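Local coordinates for family 88 glycosyl hydrolase (Bacteroides thetaiotaomicron, PDB 5NOA), which is probably a polysaccharide lyase that removes rhamnose caps from complex arabinogalactan proteins such as gum arabic, despite belonging to a hydrolase family, at residues 150-153 with 154-157; 163-166 with 167-171; 182-185 with 186-190. All blocks are in the same frame, centred on the assembly; numbering follows the deposited sequence. Where two conformers were deposited one is given.

Contact 1 of 3, residues 150-153 with 154-157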
ATOM      1  N   THR A 150     -11.886 -17.281  14.415  1.00 10.11           N
ATOM      2  CA  THR A 150     -13.176 -17.478  13.733  1.00  9.35           C
ATOM      3  C   THR A 150     -12.965 -18.427  12.538  1.00 10.10           C
ATOM      4  O   THR A 150     -11.853 -18.545  12.041  1.00 10.91           O
ATOM      5  CB  THR A 150     -13.785 -16.151  13.242  1.00  9.88           C
ATOM      6  OG1 THR A 150     -13.022 -15.619  12.160  1.00  9.79           O
ATOM      7  CG2 THR A 150     -13.916 -15.163  14.367  1.00 10.20           C
ATOM      8  N   PRO A 151     -14.050 -19.081  12.080  1.00 10.72           N
ATOM      9  CA  PRO A 151     -13.886 -19.967  10.919  1.00 11.12           C
ATOM     10  C   PRO A 151     -13.809 -19.250   9.596  1.00 10.58           C
ATOM     11  O   PRO A 151     -13.422 -19.864   8.609  1.00 14.15           O
ATOM     12  CB  PRO A 151     -15.134 -20.871  10.956  1.00 13.96           C
ATOM     13  CG  PRO A 151     -16.059 -20.278  11.924  1.00 15.90           C
ATOM     14  CD  PRO A 151     -15.358 -19.245  12.738  1.00 11.46           C
ATOM     15  N   ASN A 152     -14.230 -17.989   9.536  1.00 10.57           N
ATOM     16  CA  ASN A 152     -14.460 -17.346   8.258  1.00 10.68           C
ATOM     17  C   ASN A 152     -13.130 -17.201   7.504  1.00 10.39           C
ATOM     18  O   ASN A 152     -12.100 -16.891   8.096  1.00 11.39           O
ATOM     19  CB  ASN A 152     -15.044 -15.937   8.462  1.00 11.05           C
ATOM     20  CG  ASN A 152     -16.191 -15.869   9.429  1.00 14.74           C
ATOM     21  OD1 ASN A 152     -16.121 -16.369  10.550  1.00 15.13           O
ATOM     22  ND2 ASN A 152     -17.199 -15.123   9.042  1.00 21.86           N
ATOM     23  N   ASN A 153     -13.172 -17.349   6.188  1.00  9.03           N
ATOM     24  CA  ASN A 153     -11.976 -17.160   5.352  1.00  9.15           C
ATOM     25  C   ASN A 153     -12.037 -15.915   4.463  1.00  8.39           C
ATOM     26  O   ASN A 153     -11.137 -15.714   3.673  1.00  8.90           O
ATOM     27  CB  ASN A 153     -11.694 -18.404   4.479  1.00 10.76           C
ATOM     28  CG  ASN A 153     -12.644 -18.535   3.317  1.00 10.79           C
ATOM     29  OD1 ASN A 153     -13.763 -18.052   3.364  1.00 13.09           O
ATOM     30  ND2 ASN A 153     -12.210 -19.208   2.259  1.00 13.14           N
ATOM     31  N   ASP A 154     -13.099 -15.120   4.601  1.00  8.71           N
ATOM     32  CA  ASP A 154     -13.463 -14.136   3.572  1.00  8.67           C
ATOM     33  C   ASP A 154     -13.287 -12.679   4.056  1.00  7.62           C
ATOM     34  O   ASP A 154     -13.967 -11.768   3.569  1.00  8.25           O
ATOM     35  CB  ASP A 154     -14.893 -14.370   3.083  1.00 10.31           C
ATOM     36  CG  ASP A 154     -15.928 -14.252   4.167  1.00 12.06           C
ATOM     37  OD1 ASP A 154     -15.598 -14.199   5.355  1.00 13.02           O
ATOM     38  OD2 ASP A 154     -17.111 -14.292   3.790  1.00 17.49           O
ATOM     39  N   TYR A 155     -12.363 -12.481   4.978  1.00  7.18           N
ATOM     40  CA  TYR A 155     -12.086 -11.153   5.504  1.00  7.36           C
ATOM     41  C   TYR A 155     -11.523 -10.190   4.464  1.00  6.91           C
ATOM     42  O   TYR A 155     -11.702  -8.992   4.624  1.00  7.23           O
ATOM     43  CB  TYR A 155     -11.145 -11.222   6.722  1.00  7.87           C
ATOM     44  CG  TYR A 155     -11.841 -11.809   7.933  1.00  7.52           C
ATOM     45  CD1 TYR A 155     -12.751 -11.039   8.631  1.00  7.91           C
ATOM     46  CD2 TYR A 155     -11.652 -13.135   8.330  1.00  8.22           C
ATOM     47  CE1 TYR A 155     -13.461 -11.567   9.690  1.00  8.86           C
ATOM     48  CE2 TYR A 155     -12.340 -13.640   9.432  1.00  8.20           C
ATOM     49  CZ  TYR A 155     -13.242 -12.853  10.095  1.00  8.43           C
ATOM     50  OH  TYR A 155     -13.975 -13.312  11.166  1.00 10.00           O
ATOM     51  N   TRP A 156     -10.778 -10.698   3.481  1.00  6.95           N
ATOM     52  CA  TRP A 156     -10.089  -9.847   2.488  1.00  6.80           C
ATOM     53  C   TRP A 156     -10.836  -9.959   1.163  1.00  6.70           C
ATOM     54  O   TRP A 156     -10.461 -10.705   0.241  1.00  8.93           O
ATOM     55  CB  TRP A 156      -8.617 -10.197   2.358  1.00  7.36           C
ATOM     56  CG  TRP A 156      -7.852 -10.042   3.637  1.00  6.93           C
ATOM     57  CD1 TRP A 156      -8.276  -9.414   4.784  1.00  7.69           C
ATOM     58  CD2 TRP A 156      -6.551 -10.584   3.941  1.00  7.39           C
ATOM     59  NE1 TRP A 156      -7.326  -9.552   5.767  1.00  7.44           N
ATOM     60  CE2 TRP A 156      -6.254 -10.245   5.272  1.00  6.86           C
ATOM     61  CE3 TRP A 156      -5.592 -11.328   3.211  1.00  7.42           C
ATOM     62  CZ2 TRP A 156      -5.059 -10.638   5.886  1.00  7.44           C
ATOM     63  CZ3 TRP A 156      -4.460 -11.698   3.806  1.00  8.31           C
ATOM     64  CH2 TRP A 156      -4.183 -11.359   5.123  1.00  8.66           C
ATOM     65  N   TRP A 157     -11.935  -9.209   1.084  1.00  6.89           N
ATOM     66  CA  TRP A 157     -12.894  -9.274  -0.007  1.00  6.90           C
ATOM     67  C   TRP A 157     -12.765  -8.139  -1.027  1.00  7.12           C
ATOM     68  O   TRP A 157     -13.554  -8.056  -1.964  1.00  8.47           O
ATOM     69  CB  TRP A 157     -14.346  -9.362   0.534  1.00  7.33           C
ATOM     70  CG  TRP A 157     -14.652  -8.279   1.512  1.00  7.25           C
ATOM     71  CD1 TRP A 157     -14.554  -8.352   2.880  1.00  8.25           C
ATOM     72  CD2 TRP A 157     -15.094  -6.940   1.224  1.00  7.23           C
ATOM     73  NE1 TRP A 157     -14.855  -7.148   3.432  1.00  8.53           N
ATOM     74  CE2 TRP A 157     -15.228  -6.275   2.453  1.00  8.04           C
ATOM     75  CE3 TRP A 157     -15.430  -6.251   0.049  1.00  7.96           C
ATOM     76  CZ2 TRP A 157     -15.625  -4.964   2.542  1.00  9.54           C
ATOM     77  CZ3 TRP A 157     -15.845  -4.976   0.153  1.00  9.16           C
ATOM     78  CH2 TRP A 157     -15.925  -4.327   1.378  1.00 10.11           C
TER
HETATM   79  O   HOH W   1      -9.857 -13.350   3.060  1.00  9.03           O
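Thr-150 and Tyr-155 meet through their hydroxyls across the loop that leads from helix 135-149 to helix 160-176, two of the helices of the (alpha/alpha)6 barrel expected of this six-hairpin family. Thr-150 OG1 lies 2.7 Å from Tyr-155 OH, at the edge of the phenol and in its plane. With chi1 at 70°, OG1 sits between the backbone N and the carbonyl carbon of Thr-150, and from there it also bonds to Gln-147 O in the last turn of helix 135-149. Asn-152 leans against the phenol: its CB is 3.7 Å from Tyr-155 CE2, and its amide is turned 38° from the ring. The Asn-152 carbonyl O approaches the same CE2 obliquely, at 3.5 Å. Asp-154 slants across Asn-152, its carboxylate plane 37° from the amide, and brings OD1 to 3.6 Å from Asn-152 CB. The polar ends of both side chains converge on one group outside the loop, since Asn-152 ND2 and Asp-154 OD1 each hydrogen-bond Tyr-103 OH, while the ring of Tyr-103 meets that of Tyr-155. Asp-154 N is buried without a hydrogen-bond partner, for Asn-153 OD1 nearby makes a poor angle. Water 1, in contrast, spans the loop, giving a hydrogen to Asn-153 O at 2.8 Å and accepting one from Trp-156 N, also at 2.8 Å.

Contact 2 of 3, residues 163-166 with 167-171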
ATOM      1  N   TYR A 163      -3.061  -4.817   1.030  1.00  6.51           N
ATOM      2  CA  TYR A 163      -2.063  -3.918   1.641  1.00  6.34           C
ATOM      3  C   TYR A 163      -2.377  -3.628   3.088  1.00  6.71           C
ATOM      4  O   TYR A 163      -1.495  -3.516   3.929  1.00  7.29           O
ATOM      5  CB  TYR A 163      -1.993  -2.587   0.897  1.00  6.80           C
ATOM      6  CG  TYR A 163      -0.917  -1.630   1.396  1.00  7.19           C
ATOM      7  CD1 TYR A 163       0.356  -1.714   0.923  1.00  8.48           C
ATOM      8  CD2 TYR A 163      -1.177  -0.693   2.369  1.00  7.95           C
ATOM      9  CE1 TYR A 163       1.329  -0.863   1.357  1.00  9.34           C
ATOM     10  CE2 TYR A 163      -0.199   0.161   2.844  1.00  8.16           C
ATOM     11  CZ  TYR A 163       1.050   0.089   2.336  1.00  8.17           C
ATOM     12  OH  TYR A 163       2.064   0.896   2.763  1.00 10.26           O
ATOM     13  N   MET A 164      -3.664  -3.464   3.395  1.00  6.64           N
ATOM     14  CA  MET A 164      -4.051  -3.025   4.739  0.75  7.45           C
ATOM     15  C   MET A 164      -3.656  -4.057   5.775  1.00  6.97           C
ATOM     16  O   MET A 164      -3.215  -3.681   6.861  1.00  7.91           O
ATOM     17  CB  MET A 164      -5.559  -2.776   4.856  0.75  8.63           C
ATOM     18  CG  MET A 164      -6.169  -1.778   3.909  0.75  9.98           C
ATOM     19  SD  MET A 164      -5.292  -0.245   3.773  0.75  8.61           S
ATOM     20  CE  MET A 164      -5.958   0.444   2.261  0.75 14.11           C
ATOM     21  N   VAL A 165      -3.814  -5.351   5.454  1.00  6.37           N
ATOM     22  CA  VAL A 165      -3.740  -6.374   6.475  1.00  6.56           C
ATOM     23  C   VAL A 165      -2.610  -7.374   6.288  1.00  6.79           C
ATOM     24  O   VAL A 165      -2.095  -7.881   7.284  1.00  7.28           O
ATOM     25  CB  VAL A 165      -5.077  -7.104   6.731  1.00  7.19           C
ATOM     26  CG1 VAL A 165      -5.073  -7.771   8.089  1.00  7.82           C
ATOM     27  CG2 VAL A 165      -6.242  -6.147   6.656  1.00  7.46           C
ATOM     28  N   MET A 166      -2.176  -7.686   5.071  1.00  7.00           N
ATOM     29  CA  MET A 166      -1.114  -8.692   4.968  1.00  7.06           C
ATOM     30  C   MET A 166       0.094  -8.335   5.799  1.00  7.45           C
ATOM     31  O   MET A 166       0.609  -9.199   6.490  1.00  8.12           O
ATOM     32  CB  MET A 166      -0.702  -8.965   3.536  1.00  8.35           C
ATOM     33  CG  MET A 166      -1.768  -9.612   2.681  1.00  9.63           C
ATOM     34  SD  MET A 166      -1.187 -10.241   1.103  1.00  9.79           S
ATOM     35  CE  MET A 166      -0.420  -8.795   0.406  1.00 11.24           C
ATOM     36  N   PRO A 167       0.575  -7.077   5.761  1.00  7.13           N
ATOM     37  CA  PRO A 167       1.760  -6.743   6.572  1.00  8.07           C
ATOM     38  C   PRO A 167       1.508  -6.727   8.066  1.00  8.40           C
ATOM     39  O   PRO A 167       2.458  -6.863   8.849  1.00  9.38           O
ATOM     40  CB  PRO A 167       2.194  -5.368   6.043  1.00  8.57           C
ATOM     41  CG  PRO A 167       1.485  -5.255   4.704  1.00  7.84           C
ATOM     42  CD  PRO A 167       0.179  -5.941   4.924  1.00  7.23           C
ATOM     43  N   VAL A 168       0.253  -6.625   8.498  1.00  7.42           N
ATOM     44  CA  VAL A 168      -0.074  -6.816   9.907  1.00  8.46           C
ATOM     45  C   VAL A 168       0.287  -8.224  10.335  1.00  8.06           C
ATOM     46  O   VAL A 168       0.832  -8.449  11.411  1.00  8.45           O
ATOM     47  CB  VAL A 168      -1.569  -6.547  10.183  1.00  9.20           C
ATOM     48  CG1 VAL A 168      -1.937  -6.891  11.639  1.00 10.42           C
ATOM     49  CG2 VAL A 168      -1.917  -5.090   9.932  1.00  8.80           C
ATOM     50  N   MET A 169      -0.017  -9.179   9.467  1.00  8.04           N
ATOM     51  CA  MET A 169       0.224 -10.591   9.789  1.00  8.85           C
ATOM     52  C   MET A 169       1.700 -10.878   9.951  1.00  8.63           C
ATOM     53  O   MET A 169       2.129 -11.540  10.900  1.00  9.12           O
ATOM     54  CB  MET A 169      -0.393 -11.503   8.736  1.00  9.89           C
ATOM     55  CG  MET A 169      -1.865 -11.230   8.417  1.00 11.40           C
ATOM     56  SD  MET A 169      -2.993 -11.323   9.811  1.00 11.96           S
ATOM     57  CE  MET A 169      -3.365 -13.075   9.796  1.00 13.37           C
ATOM     58  N   THR A 170       2.506 -10.356   9.023  1.00  8.09           N
ATOM     59  CA  THR A 170       3.944 -10.593   9.091  1.00  8.60           C
ATOM     60  C   THR A 170       4.573  -9.816  10.253  1.00  8.36           C
ATOM     61  O   THR A 170       5.475 -10.339  10.928  1.00 10.02           O
ATOM     62  CB  THR A 170       4.620 -10.274   7.755  1.00 10.00           C
ATOM     63  OG1 THR A 170       4.205  -9.001   7.285  1.00 11.48           O
ATOM     64  CG2 THR A 170       4.285 -11.285   6.687  1.00 13.06           C
ATOM     65  N   LYS A 171       4.165  -8.569  10.498  1.00  8.26           N
ATOM     66  CA  LYS A 171       4.744  -7.778  11.598  1.00  8.36           C
ATOM     67  C   LYS A 171       4.406  -8.429  12.924  1.00  9.16           C
ATOM     68  O   LYS A 171       5.262  -8.538  13.807  1.00 10.27           O
ATOM     69  CB  LYS A 171       4.280  -6.348  11.518  1.00 10.01           C
ATOM     70  CG  LYS A 171       4.894  -5.585  10.360  1.00 10.92           C
ATOM     71  CD  LYS A 171       4.273  -4.195  10.233  1.00 12.80           C
ATOM     72  CE  LYS A 171       4.723  -3.471   8.994  1.00 14.93           C
ATOM     73  NZ  LYS A 171       6.124  -3.005   9.087  1.00 16.16           N
TER
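A proline kink inside helix 160-176, buried in the helical barrel, falls where residues 163-166 run on into 167-171. Pro-167 has no N-H to return to the preceding turn, and its ring occupies the place where a hydrogen bond would otherwise run: CD sits 3.1 Å from Tyr-163 O. The ring also presses on its predecessor, with Met-166 CB and Pro-167 CD only 3.4 Å apart, tighter than usual carbon contact. One residue further on the regular pattern fails again. Val-168 N does not bond to Met-164 O and turns instead to Val-165 O, one residue nearer in the chain, in a weak bond bent to 123°. Val-168 CG2, placed anti to the carbonyl carbon and beside its own N, comes to 3.6 Å from Met-164 O, so a methyl group faces that carbonyl. Val-165 O therefore serves two donors, for Met-169 N reaches it as well, at 3.3 Å, approaching nearly along the C=O axis. Met-169 N is itself shared, with a second, weak bond to Met-166 O at 3.0 Å, and Thr-170 N adds another weak one to the same oxygen. Regular helical bonding is back by Lys-171 N, which is 2.9 Å from Pro-167 O. Side chains play a lighter part here: Val-165 CG1 touches Val-168 CB at 4.3 Å. The kink leaves two carbonyls, Tyr-163 O and Met-164 O, without a main-chain donor from Pro-167 or Val-168, and both accept from Gln-122 NE2 on helix 120-130. Hydrogen-bonding capacity given up inside one helix is thus spent on tying it to a neighbouring helix.

Contact 3 of 3, residues 182-185 with 186-190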
ATOM      1  N   LEU A 182       0.950 -16.662  10.195  1.00  8.50           N
ATOM      2  CA  LEU A 182       1.401 -16.997   8.851  1.00  9.22           C
ATOM      3  C   LEU A 182       0.508 -17.996   8.142  1.00  9.00           C
ATOM      4  O   LEU A 182       0.369 -17.964   6.921  1.00 10.69           O
ATOM      5  CB  LEU A 182       2.880 -17.422   8.870  1.00 10.16           C
ATOM      6  CG  LEU A 182       3.835 -16.401   9.492  1.00 11.48           C
ATOM      7  CD1 LEU A 182       5.272 -16.921   9.417  1.00 12.89           C
ATOM      8  CD2 LEU A 182       3.706 -15.035   8.858  1.00 12.55           C
ATOM      9  N   GLU A 183      -0.140 -18.855   8.914  1.00  9.34           N
ATOM     10  CA  GLU A 183      -1.139 -19.737   8.350  1.00  9.73           C
ATOM     11  C   GLU A 183      -2.360 -18.969   7.843  1.00  8.59           C
ATOM     12  O   GLU A 183      -2.877 -19.204   6.733  1.00  9.06           O
ATOM     13  CB  GLU A 183      -1.567 -20.776   9.367  1.00 12.52           C
ATOM     14  CG  GLU A 183      -2.688 -21.692   8.932  1.00 18.72           C
ATOM     15  CD  GLU A 183      -2.431 -22.436   7.641  1.00 23.12           C
ATOM     16  OE1 GLU A 183      -1.266 -22.919   7.410  1.00 22.92           O
ATOM     17  OE2 GLU A 183      -3.441 -22.542   6.867  1.00 29.91           O
ATOM     18  N   LYS A 184      -2.820 -18.038   8.652  1.00  8.50           N
ATOM     19  CA  LYS A 184      -3.976 -17.222   8.284  1.00  9.09           C
ATOM     20  C   LYS A 184      -3.672 -16.198   7.206  1.00  8.35           C
ATOM     21  O   LYS A 184      -4.560 -15.903   6.402  1.00  9.30           O
ATOM     22  CB  LYS A 184      -4.593 -16.627   9.552  1.00  9.96           C
ATOM     23  CG  LYS A 184      -5.268 -17.691  10.424  1.00 10.28           C
ATOM     24  CD  LYS A 184      -6.627 -18.089   9.874  1.00 11.12           C
ATOM     25  CE  LYS A 184      -7.286 -19.186  10.689  1.00 12.41           C
ATOM     26  NZ  LYS A 184      -8.643 -19.485  10.172  1.00 13.69           N
ATOM     27  N   LEU A 185      -2.447 -15.671   7.167  1.00  8.17           N
ATOM     28  CA  LEU A 185      -2.051 -14.853   6.007  1.00  8.65           C
ATOM     29  C   LEU A 185      -2.340 -15.635   4.733  1.00  8.36           C
ATOM     30  O   LEU A 185      -2.939 -15.127   3.776  1.00  8.26           O
ATOM     31  CB  LEU A 185      -0.554 -14.535   6.125  1.00  9.04           C
ATOM     32  CG  LEU A 185       0.114 -13.928   4.883  1.00  9.11           C
ATOM     33  CD1 LEU A 185      -0.503 -12.624   4.505  1.00  9.64           C
ATOM     34  CD2 LEU A 185       1.590 -13.809   5.150  1.00  9.78           C
ATOM     35  N   HIS A 186      -1.906 -16.911   4.710  1.00  8.24           N
ATOM     36  CA  HIS A 186      -2.116 -17.713   3.507  1.00  8.50           C
ATOM     37  C   HIS A 186      -3.598 -17.969   3.237  1.00  8.00           C
ATOM     38  O   HIS A 186      -4.053 -17.835   2.096  1.00  9.07           O
ATOM     39  CB  HIS A 186      -1.380 -19.016   3.635  1.00  9.77           C
ATOM     40  CG  HIS A 186      -1.466 -19.838   2.418  1.00 11.37           C
ATOM     41  ND1 HIS A 186      -2.329 -20.895   2.310  1.00 14.51           N
ATOM     42  CD2 HIS A 186      -0.861 -19.715   1.214  1.00 12.99           C
ATOM     43  CE1 HIS A 186      -2.230 -21.422   1.103  1.00 16.59           C
ATOM     44  NE2 HIS A 186      -1.352 -20.715   0.411  1.00 15.41           N
ATOM     45  N   GLU A 187      -4.345 -18.341   4.278  1.00  8.05           N
ATOM     46  CA  GLU A 187      -5.748 -18.666   4.088  1.00  8.15           C
ATOM     47  C   GLU A 187      -6.528 -17.447   3.574  1.00  7.30           C
ATOM     48  O   GLU A 187      -7.316 -17.542   2.620  1.00  8.28           O
ATOM     49  CB  GLU A 187      -6.336 -19.159   5.398  1.00  9.75           C
ATOM     50  CG  GLU A 187      -7.790 -19.536   5.254  1.00 12.96           C
ATOM     51  CD  GLU A 187      -8.397 -20.147   6.472  1.00 16.37           C
ATOM     52  OE1 GLU A 187      -7.765 -20.204   7.534  1.00 16.68           O
ATOM     53  OE2 GLU A 187      -9.582 -20.550   6.321  1.00 22.55           O
ATOM     54  N   TYR A 188      -6.284 -16.295   4.173  1.00  7.07           N
ATOM     55  CA  TYR A 188      -7.019 -15.096   3.778  1.00  7.03           C
ATOM     56  C   TYR A 188      -6.612 -14.611   2.384  1.00  6.36           C
ATOM     57  O   TYR A 188      -7.463 -14.142   1.619  1.00  7.10           O
ATOM     58  CB  TYR A 188      -6.885 -13.985   4.823  1.00  7.10           C
ATOM     59  CG  TYR A 188      -7.422 -14.306   6.211  1.00  7.49           C
ATOM     60  CD1 TYR A 188      -8.385 -15.274   6.442  1.00  7.62           C
ATOM     61  CD2 TYR A 188      -6.905 -13.624   7.304  1.00  7.85           C
ATOM     62  CE1 TYR A 188      -8.861 -15.502   7.743  1.00  8.48           C
ATOM     63  CE2 TYR A 188      -7.325 -13.875   8.575  1.00  7.91           C
ATOM     64  CZ  TYR A 188      -8.323 -14.816   8.792  1.00  7.79           C
ATOM     65  OH  TYR A 188      -8.736 -15.016  10.084  1.00  8.72           O
ATOM     66  N   LEU A 189      -5.332 -14.697   2.045  1.00  7.03           N
ATOM     67  CA  LEU A 189      -4.896 -14.296   0.712  1.00  7.87           C
ATOM     68  C   LEU A 189      -5.397 -15.283  -0.327  1.00  7.18           C
ATOM     69  O   LEU A 189      -5.807 -14.885  -1.414  1.00  8.34           O
ATOM     70  CB  LEU A 189      -3.395 -14.204   0.661  1.00  8.04           C
ATOM     71  CG  LEU A 189      -2.794 -13.915  -0.720  1.00  9.32           C
ATOM     72  CD1 LEU A 189      -3.296 -12.621  -1.283  1.00  9.83           C
ATOM     73  CD2 LEU A 189      -1.291 -13.887  -0.649  1.00 10.25           C
ATOM     74  N   ALA A 190      -5.409 -16.577   0.002  1.00  8.11           N
ATOM     75  CA  ALA A 190      -5.898 -17.556  -0.948  1.00  8.91           C
ATOM     76  C   ALA A 190      -7.347 -17.248  -1.312  1.00  8.22           C
ATOM     77  O   ALA A 190      -7.748 -17.373  -2.496  1.00  9.81           O
ATOM     78  CB  ALA A 190      -5.736 -18.973  -0.391  1.00  9.48           C
TER
HETATM   79  O   HOH W   2      -3.947 -21.836   4.341  1.00 35.63           O
HETATM   80  O   HOH W   3     -10.408 -17.128  10.241  1.00 10.98           O
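Lys-184 crosses obliquely over Tyr-188, its CB above one face of the phenol and 4.0 Å from CE2. The lysine bends at chi2 (-78°), then runs straight, which carries CD to within 3.7 Å of Tyr-188 OH and the ammonium out past the ring. There it meets Glu-187, whose chain lies alongside and points the same way: CG is anti to the backbone N (chi1 -179°) and the rest is extended. Lys-184 NZ and Glu-187 OE1 form a salt bridge at 2.9 Å, the nitrogen approaching on the syn side but 34° out of the carboxylate plane. Water 3 links the outer ends, accepting from Lys-184 NZ and lying in the plane of the Tyr-188 ring at 2.7 Å from OH. These are i to i+3 and i to i+4 pairs on helix 180-196, where Tyr-188 N also bonds to Lys-184 O at 2.8 Å. Elsewhere on the helix, water 2 bridges Glu-183 OE2 and His-186 ND1, meeting the imidazole edge in its plane at 2.8 Å, while Glu-183 OE1 hydrogen-bonds Tyr-249 OH, the ring on which the histidine stacks. His-186 NE2 is hydrogen-bonded to Glu-252 OE1. An alanine at Tyr-188 would leave the Lys-184 chain without the ring beneath it and water 3 without its hydroxyl partner, and is likely to set the ammonium freer to swing. Tyr-188 further meets the rings of Tyr-155 and Trp-156 edge-to-face.

The three contacts follow one another along the chain and gather on one side of its centre, with contacts 1 and 3 the closest pair, their centres about 10 Å apart. Trp-156 of contact 1 reaches into both others: its CE3 is 3.4 Å from Tyr-188 CB, and its CZ3 is 3.6 Å from Met-166 CG. Contacts 2 and 3, with centres about 11 Å apart, lie on successive antiparallel helices, 160-176 and 180-196. Met-166 CG packs 3.7 Å from Leu-185 CD1, while Met-169 CE sits 3.8 Å from Lys-184 CB. The loop 150-157 thus closes over this helical hairpin, its indole inserted between the two helices.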